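Local coordinates for protein D-psicose 3-epimerase (PDB 2HK0) that interconverts D-psicose and D-fructose by epimerisation at C3, probably with the help of a bound metal ion in a TIM-barrel fold, at residues Leu113-Ile124 against Phe159-Cys168; Glu264-Thr272 against Arg281-Met292. One frame throughout, in Å; residues are numbered along the deposited sequence.

Contact 1: Leu113-Ile124 against Phe159-Cys168; sequences LSNVAKLDIHTI and FANDLGINLC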
loop_
_atom_site.group_PDB
_atom_site.type_symbol
_atom_site.label_atom_id
_atom_site.label_comp_id
_atom_site.label_asym_id
_atom_site.label_seq_id
_atom_site.Cartn_x
_atom_site.Cartn_y
_atom_site.Cartn_z
ATOM N N LEU A 113 -14.951 -29.050 25.175
ATOM C CA LEU A 113 -14.281 -28.143 26.108
ATOM C C LEU A 113 -13.608 -28.913 27.259
ATOM O O LEU A 113 -12.497 -28.575 27.677
ATOM C CB LEU A 113 -15.305 -27.143 26.668
ATOM C CG LEU A 113 -15.403 -25.668 26.242
ATOM C CD1 LEU A 113 -14.722 -25.405 24.932
ATOM C CD2 LEU A 113 -16.878 -25.262 26.190
ATOM N N SER A 114 -14.280 -29.945 27.777
ATOM C CA SER A 114 -13.705 -30.743 28.857
ATOM C C SER A 114 -12.437 -31.439 28.362
ATOM O O SER A 114 -11.424 -31.484 29.061
ATOM C CB SER A 114 -14.702 -31.799 29.347
ATOM O OG SER A 114 -15.857 -31.180 29.900
ATOM N N ASN A 115 -12.494 -31.983 27.155
ATOM C CA ASN A 115 -11.332 -32.668 26.600
ATOM C C ASN A 115 -10.203 -31.673 26.319
ATOM O O ASN A 115 -9.036 -31.959 26.579
ATOM C CB ASN A 115 -11.727 -33.423 25.331
ATOM C CG ASN A 115 -12.598 -34.635 25.630
ATOM O OD1 ASN A 115 -12.433 -35.280 26.662
ATOM N ND2 ASN A 115 -13.518 -34.951 24.730
ATOM N N VAL A 116 -10.572 -30.500 25.808
ATOM C CA VAL A 116 -9.627 -29.432 25.493
ATOM C C VAL A 116 -8.822 -29.039 26.738
ATOM O O VAL A 116 -7.610 -28.796 26.669
ATOM C CB VAL A 116 -10.412 -28.219 24.941
ATOM C CG1 VAL A 116 -9.701 -26.936 25.243
ATOM C CG2 VAL A 116 -10.636 -28.404 23.421
ATOM N N ALA A 117 -9.497 -28.989 27.882
ATOM C CA ALA A 117 -8.829 -28.633 29.128
ATOM C C ALA A 117 -7.814 -29.704 29.528
ATOM O O ALA A 117 -6.790 -29.396 30.153
ATOM C CB ALA A 117 -9.863 -28.426 30.238
ATOM N N LYS A 118 -8.091 -30.960 29.164
ATOM C CA LYS A 118 -7.186 -32.066 29.471
ATOM C C LYS A 118 -5.856 -31.894 28.744
ATOM O O LYS A 118 -4.859 -32.524 29.107
ATOM C CB LYS A 118 -7.804 -33.411 29.072
ATOM C CG LYS A 118 -9.016 -33.821 29.891
ATOM C CD LYS A 118 -9.680 -35.082 29.309
ATOM C CE LYS A 118 -10.981 -35.406 30.040
ATOM N NZ LYS A 118 -11.734 -36.533 29.417
ATOM N N LEU A 119 -5.840 -31.063 27.705
ATOM C CA LEU A 119 -4.611 -30.817 26.959
ATOM C C LEU A 119 -3.992 -29.482 27.360
ATOM O O LEU A 119 -3.053 -28.998 26.716
ATOM C CB LEU A 119 -4.877 -30.825 25.446
ATOM C CG LEU A 119 -5.266 -32.166 24.808
ATOM C CD1 LEU A 119 -5.435 -31.970 23.320
ATOM C CD2 LEU A 119 -4.200 -33.231 25.088
ATOM N N ASP A 120 -4.523 -28.879 28.422
ATOM C CA ASP A 120 -4.021 -27.596 28.904
ATOM C C ASP A 120 -4.145 -26.512 27.823
ATOM O O ASP A 120 -3.251 -25.685 27.641
ATOM C CB ASP A 120 -2.560 -27.738 29.361
ATOM C CG ASP A 120 -2.117 -26.600 30.278
ATOM O OD1 ASP A 120 -2.989 -26.022 30.960
ATOM O OD2 ASP A 120 -0.904 -26.290 30.326
ATOM N N ILE A 121 -5.262 -26.544 27.101
ATOM C CA ILE A 121 -5.569 -25.573 26.058
ATOM C C ILE A 121 -6.508 -24.530 26.681
ATOM O O ILE A 121 -7.523 -24.884 27.293
ATOM C CB ILE A 121 -6.293 -26.258 24.873
ATOM C CG1 ILE A 121 -5.303 -27.148 24.106
ATOM C CG2 ILE A 121 -6.930 -25.215 23.960
ATOM C CD1 ILE A 121 -5.964 -28.007 23.062
ATOM N N HIS A 122 -6.190 -23.253 26.520
ATOM C CA HIS A 122 -7.018 -22.197 27.097
ATOM C C HIS A 122 -7.672 -21.250 26.088
ATOM O O HIS A 122 -8.456 -20.367 26.460
ATOM C CB HIS A 122 -6.174 -21.407 28.104
ATOM C CG HIS A 122 -5.824 -22.201 29.321
ATOM N ND1 HIS A 122 -6.606 -22.200 30.456
ATOM C CD2 HIS A 122 -4.840 -23.108 29.542
ATOM C CE1 HIS A 122 -6.123 -23.077 31.320
ATOM N NE2 HIS A 122 -5.053 -23.640 30.788
ATOM N N THR A 123 -7.349 -21.433 24.813
ATOM C CA THR A 123 -7.912 -20.597 23.753
ATOM C C THR A 123 -8.567 -21.485 22.702
ATOM O O THR A 123 -7.927 -22.369 22.128
ATOM C CB THR A 123 -6.818 -19.727 23.082
ATOM O OG1 THR A 123 -6.297 -18.800 24.041
ATOM C CG2 THR A 123 -7.376 -18.939 21.902
ATOM N N ILE A 124 -9.852 -21.245 22.475
ATOM C CA ILE A 124 -10.657 -21.978 21.506
ATOM C C ILE A 124 -11.219 -20.941 20.545
ATOM O O ILE A 124 -11.789 -19.932 20.984
ATOM C CB ILE A 124 -11.834 -22.689 22.217
ATOM C CG1 ILE A 124 -11.300 -23.854 23.047
ATOM C CG2 ILE A 124 -12.876 -23.135 21.216
ATOM C CD1 ILE A 124 -10.561 -24.900 22.244
ATOM N N PHE A 159 -19.331 -22.601 31.474
ATOM C CA PHE A 159 -18.708 -23.921 31.482
ATOM C C PHE A 159 -17.253 -23.774 31.030
ATOM O O PHE A 159 -16.345 -24.314 31.653
ATOM C CB PHE A 159 -19.486 -24.872 30.554
ATOM C CG PHE A 159 -19.066 -26.314 30.664
ATOM C CD1 PHE A 159 -17.978 -26.792 29.946
ATOM C CD2 PHE A 159 -19.772 -27.194 31.486
ATOM C CE1 PHE A 159 -17.590 -28.133 30.035
ATOM C CE2 PHE A 159 -19.398 -28.536 31.588
ATOM C CZ PHE A 159 -18.299 -29.007 30.856
ATOM N N ALA A 160 -17.037 -23.019 29.956
ATOM C CA ALA A 160 -15.682 -22.790 29.452
ATOM C C ALA A 160 -14.862 -22.027 30.495
ATOM O O ALA A 160 -13.699 -22.344 30.749
ATOM C CB ALA A 160 -15.735 -21.979 28.150
ATOM N N ASN A 161 -15.483 -21.015 31.091
ATOM C CA ASN A 161 -14.812 -20.193 32.081
ATOM C C ASN A 161 -14.331 -20.988 33.288
ATOM O O ASN A 161 -13.269 -20.704 33.840
ATOM C CB ASN A 161 -15.720 -19.050 32.542
ATOM C CG ASN A 161 -15.005 -18.097 33.496
ATOM O OD1 ASN A 161 -15.447 -17.885 34.626
ATOM N ND2 ASN A 161 -13.893 -17.526 33.044
ATOM N N ASP A 162 -15.096 -21.986 33.707
ATOM C CA ASP A 162 -14.657 -22.778 34.851
ATOM C C ASP A 162 -13.373 -23.514 34.485
ATOM O O ASP A 162 -12.557 -23.819 35.348
ATOM C CB ASP A 162 -15.738 -23.782 35.280
ATOM C CG ASP A 162 -16.930 -23.107 35.955
ATOM O OD1 ASP A 162 -16.790 -21.950 36.412
ATOM O OD2 ASP A 162 -18.005 -23.739 36.039
ATOM N N LEU A 163 -13.183 -23.774 33.196
ATOM C CA LEU A 163 -11.991 -24.483 32.745
ATOM C C LEU A 163 -10.871 -23.520 32.341
ATOM O O LEU A 163 -9.850 -23.946 31.817
ATOM C CB LEU A 163 -12.357 -25.405 31.560
ATOM C CG LEU A 163 -13.371 -26.514 31.889
ATOM C CD1 LEU A 163 -13.845 -27.217 30.620
ATOM C CD2 LEU A 163 -12.717 -27.514 32.849
ATOM N N GLY A 164 -11.073 -22.226 32.591
ATOM C CA GLY A 164 -10.078 -21.216 32.239
ATOM C C GLY A 164 -9.904 -21.072 30.731
ATOM O O GLY A 164 -8.815 -20.777 30.246
ATOM N N ILE A 165 -10.991 -21.274 29.994
ATOM C CA ILE A 165 -10.980 -21.217 28.537
ATOM C C ILE A 165 -11.703 -19.992 27.972
ATOM O O ILE A 165 -12.814 -19.678 28.390
ATOM C CB ILE A 165 -11.668 -22.498 27.943
ATOM C CG1 ILE A 165 -10.840 -23.744 28.285
ATOM C CG2 ILE A 165 -11.888 -22.343 26.408
ATOM C CD1 ILE A 165 -11.465 -25.078 27.810
ATOM N N ASN A 166 -11.062 -19.310 27.022
ATOM C CA ASN A 166 -11.662 -18.164 26.339
ATOM C C ASN A 166 -12.215 -18.664 25.009
ATOM O O ASN A 166 -11.541 -19.418 24.312
ATOM C CB ASN A 166 -10.620 -17.069 26.058
ATOM C CG ASN A 166 -10.260 -16.282 27.305
ATOM O OD1 ASN A 166 -11.136 -15.870 28.052
ATOM N ND2 ASN A 166 -8.970 -16.072 27.536
ATOM N N LEU A 167 -13.441 -18.257 24.679
ATOM C CA LEU A 167 -14.104 -18.622 23.433
ATOM C C LEU A 167 -13.921 -17.430 22.485
ATOM O O LEU A 167 -14.386 -16.319 22.773
ATOM C CB LEU A 167 -15.599 -18.870 23.699
ATOM C CG LEU A 167 -15.870 -19.971 24.742
ATOM C CD1 LEU A 167 -17.351 -20.049 25.079
ATOM C CD2 LEU A 167 -15.365 -21.307 24.191
ATOM N N CYS A 168 -13.240 -17.648 21.365
ATOM C CA CYS A 168 -12.988 -16.565 20.415
ATOM C C CYS A 168 -13.821 -16.735 19.153
ATOM O O CYS A 168 -13.631 -17.691 18.399
ATOM C CB CYS A 168 -11.498 -16.520 20.084
ATOM S SG CYS A 168 -10.490 -16.326 21.583
HETATM O O HOH W 1 -8.278 -25.258 29.925
#
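T123 and I124 pair in parallel with N166 and L167 through three backbone hydrogen bonds: N166 N to H122 O, I124 N to N166 O, and C168 N to I124 O, the last at 2.7 Å. Before each strand a helix ends in a Schellman motif, with D120 and G164 as the positive-phi residues. The H122 ring ties the two turns together. Its ND1 donates to G164 O at 2.6 Å; the acceptor lies at the ring edge, in the ring plane, whereas the nitrogen sits above the plane of the carbonyl, 46° out of it. NE2 gives its hydrogen to D120 OD1 at 3.2 Å, so bonds at both nitrogens hold the ring's rotation. Over one ring face, toward the rim, a water donates to I121 O and L163 O and joins the turns a second time.

I165 lies between helix 99-118 and strand 123-126. With CG1 anti to its carbonyl carbon (chi1 -65°), the extended chain carries CD1 to V116 CG1 at 3.6 Å, while the CG2 branch meets I124 CG1 at 3.7 Å. L163 spans one turn of the facing helix, its CD1 on L113 O and its CD2 4.0 Å from A117 CB. Farther along, L113 CD2 rests on A160 CB, and the F159 ring turns its edge to S114 OG, which is hydrogen-bonded to E110 O. This is the layering of a TIM barrel: neighbouring helices 99-118 and 142-162 pack outside adjacent parallel strands, the second helix being the crossover of the beta-alpha-beta unit 123-170.

Contact 2: Glu264-Thr272 against Arg281-Met292; sequences EPFVKTGGT and RDLSGGADIAKM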
loop_
_atom_site.group_PDB
_atom_site.type_symbol
_atom_site.label_atom_id
_atom_site.label_comp_id
_atom_site.label_asym_id
_atom_site.label_seq_id
_atom_site.Cartn_x
_atom_site.Cartn_y
_atom_site.Cartn_z
ATOM N N GLU A 264 -2.285 -19.549 9.209
ATOM C CA GLU A 264 -3.166 -20.615 8.758
ATOM C C GLU A 264 -3.034 -20.745 7.242
ATOM O O GLU A 264 -3.971 -20.487 6.493
ATOM C CB GLU A 264 -4.595 -20.232 9.155
ATOM C CG GLU A 264 -5.679 -21.233 8.830
ATOM C CD GLU A 264 -7.053 -20.710 9.243
ATOM O OE1 GLU A 264 -7.353 -19.539 8.931
ATOM O OE2 GLU A 264 -7.824 -21.461 9.876
ATOM N N PRO A 265 -1.855 -21.156 6.770
ATOM C CA PRO A 265 -1.692 -21.280 5.323
ATOM C C PRO A 265 -2.250 -22.565 4.715
ATOM O O PRO A 265 -2.166 -23.642 5.296
ATOM C CB PRO A 265 -0.182 -21.132 5.136
ATOM C CG PRO A 265 0.377 -21.773 6.397
ATOM C CD PRO A 265 -0.601 -21.446 7.501
ATOM N N PHE A 266 -2.836 -22.426 3.537
ATOM C CA PHE A 266 -3.394 -23.561 2.810
ATOM C C PHE A 266 -2.911 -23.366 1.369
ATOM O O PHE A 266 -3.472 -22.562 0.614
ATOM C CB PHE A 266 -4.927 -23.539 2.880
ATOM C CG PHE A 266 -5.495 -23.870 4.253
ATOM C CD1 PHE A 266 -5.426 -25.170 4.758
ATOM C CD2 PHE A 266 -6.138 -22.888 5.014
ATOM C CE1 PHE A 266 -5.997 -25.494 6.009
ATOM C CE2 PHE A 266 -6.710 -23.190 6.254
ATOM C CZ PHE A 266 -6.640 -24.503 6.758
ATOM N N VAL A 267 -1.865 -24.101 1.002
ATOM C CA VAL A 267 -1.266 -23.973 -0.309
ATOM C C VAL A 267 -1.219 -25.284 -1.126
ATOM O O VAL A 267 -0.695 -25.297 -2.239
ATOM C CB VAL A 267 0.177 -23.402 -0.177
ATOM C CG1 VAL A 267 0.146 -22.014 0.519
ATOM C CG2 VAL A 267 1.045 -24.367 0.619
ATOM N N LYS A 268 -1.773 -26.366 -0.585
ATOM C CA LYS A 268 -1.778 -27.653 -1.281
ATOM C C LYS A 268 -3.150 -28.097 -1.790
ATOM O O LYS A 268 -4.137 -28.088 -1.049
ATOM C CB LYS A 268 -1.206 -28.738 -0.365
ATOM C CG LYS A 268 0.292 -28.588 -0.084
ATOM C CD LYS A 268 1.125 -28.843 -1.344
ATOM C CE LYS A 268 2.636 -28.778 -1.047
ATOM N NZ LYS A 268 3.502 -29.176 -2.219
ATOM N N THR A 269 -3.203 -28.493 -3.063
ATOM C CA THR A 269 -4.445 -28.962 -3.669
ATOM C C THR A 269 -4.671 -30.405 -3.261
ATOM O O THR A 269 -3.746 -31.073 -2.796
ATOM C CB THR A 269 -4.377 -29.007 -5.202
ATOM O OG1 THR A 269 -3.483 -30.064 -5.585
ATOM C CG2 THR A 269 -3.887 -27.686 -5.776
ATOM N N GLY A 270 -5.898 -30.884 -3.454
ATOM C CA GLY A 270 -6.220 -32.270 -3.148
ATOM C C GLY A 270 -6.721 -32.616 -1.753
ATOM O O GLY A 270 -6.481 -31.904 -0.772
ATOM N N GLY A 271 -7.417 -33.745 -1.671
ATOM C CA GLY A 271 -7.953 -34.203 -0.406
ATOM C C GLY A 271 -9.113 -33.350 0.047
ATOM O O GLY A 271 -9.550 -32.439 -0.654
ATOM N N THR A 272 -9.618 -33.659 1.231
ATOM C CA THR A 272 -10.730 -32.931 1.819
ATOM C C THR A 272 -10.383 -31.459 2.106
ATOM O O THR A 272 -11.217 -30.573 1.920
ATOM C CB THR A 272 -11.158 -33.609 3.130
ATOM O OG1 THR A 272 -11.478 -34.978 2.862
ATOM C CG2 THR A 272 -12.378 -32.925 3.715
ATOM N N ARG A 281 -5.572 -24.589 -7.131
ATOM C CA ARG A 281 -4.252 -24.593 -7.738
ATOM C C ARG A 281 -3.202 -24.618 -6.642
ATOM O O ARG A 281 -3.417 -24.097 -5.550
ATOM C CB ARG A 281 -4.033 -23.331 -8.580
ATOM C CG ARG A 281 -3.971 -22.048 -7.737
ATOM C CD ARG A 281 -4.025 -20.814 -8.609
ATOM N NE ARG A 281 -3.753 -19.572 -7.887
ATOM C CZ ARG A 281 -4.620 -18.960 -7.088
ATOM N NH1 ARG A 281 -5.825 -19.474 -6.899
ATOM N NH2 ARG A 281 -4.292 -17.817 -6.498
ATOM N N ASP A 282 -2.062 -25.218 -6.949
ATOM C CA ASP A 282 -0.971 -25.299 -6.008
ATOM C C ASP A 282 -0.357 -23.918 -5.804
ATOM O O ASP A 282 -0.111 -23.197 -6.764
ATOM C CB ASP A 282 0.094 -26.257 -6.539
ATOM C CG ASP A 282 1.293 -26.335 -5.631
ATOM O OD1 ASP A 282 1.097 -26.588 -4.435
ATOM O OD2 ASP A 282 2.429 -26.143 -6.104
ATOM N N LEU A 283 -0.115 -23.550 -4.552
ATOM C CA LEU A 283 0.492 -22.265 -4.252
ATOM C C LEU A 283 1.757 -22.463 -3.425
ATOM O O LEU A 283 2.266 -21.514 -2.822
ATOM C CB LEU A 283 -0.499 -21.350 -3.504
ATOM C CG LEU A 283 -1.609 -20.695 -4.339
ATOM C CD1 LEU A 283 -2.579 -19.948 -3.431
ATOM C CD2 LEU A 283 -1.005 -19.732 -5.342
ATOM N N SER A 284 2.262 -23.698 -3.409
ATOM C CA SER A 284 3.482 -24.035 -2.666
ATOM C C SER A 284 4.695 -23.987 -3.586
ATOM O O SER A 284 5.832 -23.926 -3.124
ATOM C CB SER A 284 3.395 -25.447 -2.096
ATOM O OG SER A 284 3.513 -26.409 -3.138
ATOM N N GLY A 285 4.437 -24.024 -4.892
ATOM C CA GLY A 285 5.513 -24.018 -5.863
ATOM C C GLY A 285 6.103 -25.413 -5.929
ATOM O O GLY A 285 7.314 -25.568 -6.050
ATOM N N GLY A 286 5.236 -26.422 -5.831
ATOM C CA GLY A 286 5.669 -27.809 -5.855
ATOM C C GLY A 286 6.616 -28.171 -4.715
ATOM O O GLY A 286 7.447 -29.073 -4.846
ATOM N N ALA A 287 6.485 -27.496 -3.580
ATOM C CA ALA A 287 7.376 -27.742 -2.448
ATOM C C ALA A 287 7.349 -29.144 -1.851
ATOM O O ALA A 287 6.302 -29.784 -1.766
ATOM C CB ALA A 287 7.108 -26.710 -1.338
ATOM N N ASP A 288 8.523 -29.631 -1.462
ATOM C CA ASP A 288 8.609 -30.921 -0.790
ATOM C C ASP A 288 8.457 -30.542 0.686
ATOM O O ASP A 288 8.363 -29.348 1.012
ATOM C CB ASP A 288 9.971 -31.602 -1.024
ATOM C CG ASP A 288 11.144 -30.642 -0.882
ATOM O OD1 ASP A 288 11.075 -29.694 -0.068
ATOM O OD2 ASP A 288 12.151 -30.847 -1.594
ATOM N N ILE A 289 8.429 -31.525 1.577
ATOM C CA ILE A 289 8.259 -31.206 2.987
ATOM C C ILE A 289 9.292 -30.215 3.495
ATOM O O ILE A 289 8.954 -29.302 4.247
ATOM C CB ILE A 289 8.282 -32.453 3.868
ATOM C CG1 ILE A 289 7.037 -33.295 3.590
ATOM C CG2 ILE A 289 8.251 -32.048 5.350
ATOM C CD1 ILE A 289 6.981 -34.585 4.395
ATOM N N ALA A 290 10.539 -30.373 3.063
ATOM C CA ALA A 290 11.601 -29.469 3.495
ATOM C C ALA A 290 11.364 -28.025 3.044
ATOM O O ALA A 290 11.687 -27.081 3.777
ATOM C CB ALA A 290 12.968 -29.965 2.986
ATOM N N LYS A 291 10.826 -27.836 1.841
ATOM C CA LYS A 291 10.564 -26.477 1.390
ATOM C C LYS A 291 9.361 -25.923 2.185
ATOM O O LYS A 291 9.342 -24.752 2.554
ATOM C CB LYS A 291 10.294 -26.446 -0.120
ATOM C CG LYS A 291 10.053 -25.044 -0.710
ATOM C CD LYS A 291 11.131 -24.070 -0.296
ATOM C CE LYS A 291 11.166 -22.842 -1.203
ATOM N NZ LYS A 291 9.822 -22.240 -1.367
HETATM N N MSE A 292 8.377 -26.769 2.468
HETATM C CA MSE A 292 7.209 -26.335 3.249
HETATM C C MSE A 292 7.660 -25.830 4.629
HETATM O O MSE A 292 7.168 -24.815 5.127
HETATM C CB MSE A 292 6.231 -27.492 3.404
HETATM C CG MSE A 292 5.539 -27.904 2.099
HETATM SE SE MSE A 292 4.179 -26.581 1.555
HETATM C CE MSE A 292 2.786 -27.197 2.800
HETATM O O HOH W 2 -0.568 -28.774 -4.124
#
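The chain leaving the last barrel strand, 260-263, meets the loop that leads into the C-terminal helix 289-307, and V267, K268 and T269 make the contact. L283 N donates to V267 O at 3.0 Å in a nearly straight bond (175°). Beside it the V267 side chain lies over the L283-S284 backbone, its CG2 3.7 Å from S284 CB and also against the selenium of M292, a selenomethionine from the first turn of the helix. K268 bends at chi2 (-68°), which brings its chain alongside D282, pointing the same way. NZ then reaches A287 O at 2.9 Å, in the carbonyl plane and on a lone pair, and S284 OG at the same distance, while CE touches the selenium of M292.

S284 OG accepts from A287 N, three residues on, an ST motif, and also from K268 NZ, while donating to D282 OD1 at 2.7 Å. The carboxylate of D282 organises the glycine turn: OD2 takes G286 N on its syn lone pair at 2.8 Å, and a water links OD1 to T269 N. K268 NZ stands 4.2 Å from D282 OD1, too far for a salt bridge, though its charge probably still favours the ionised carboxylate. T269 CG2 packs on the R281-D282 peptide, and the R281 guanidinium extends to a salt bridge with E210 of the second subunit.

How the contacts relate
Contact 1 closes before contact 2 opens along the chain, and the two lie on opposite sides of its centre, their own centres 31 Å apart and their nearest atoms about 11 Å. They share no helix or strand and are connected through the eight-stranded parallel barrel: contact 1 joins its fourth and fifth strands, 123-126 and 166-170, with the helices outside them, whereas contact 2 follows the eighth, 260-263, and leads into helix 289-307. Contact 1 thus joins two neighbouring strand-helix layers in the middle of the barrel order, whereas contact 2 lies on the long connection from the last strand to the C-terminal helix. No other subunit of the assembly touches contact 1, while contact 2 reaches a subunit interface through R281.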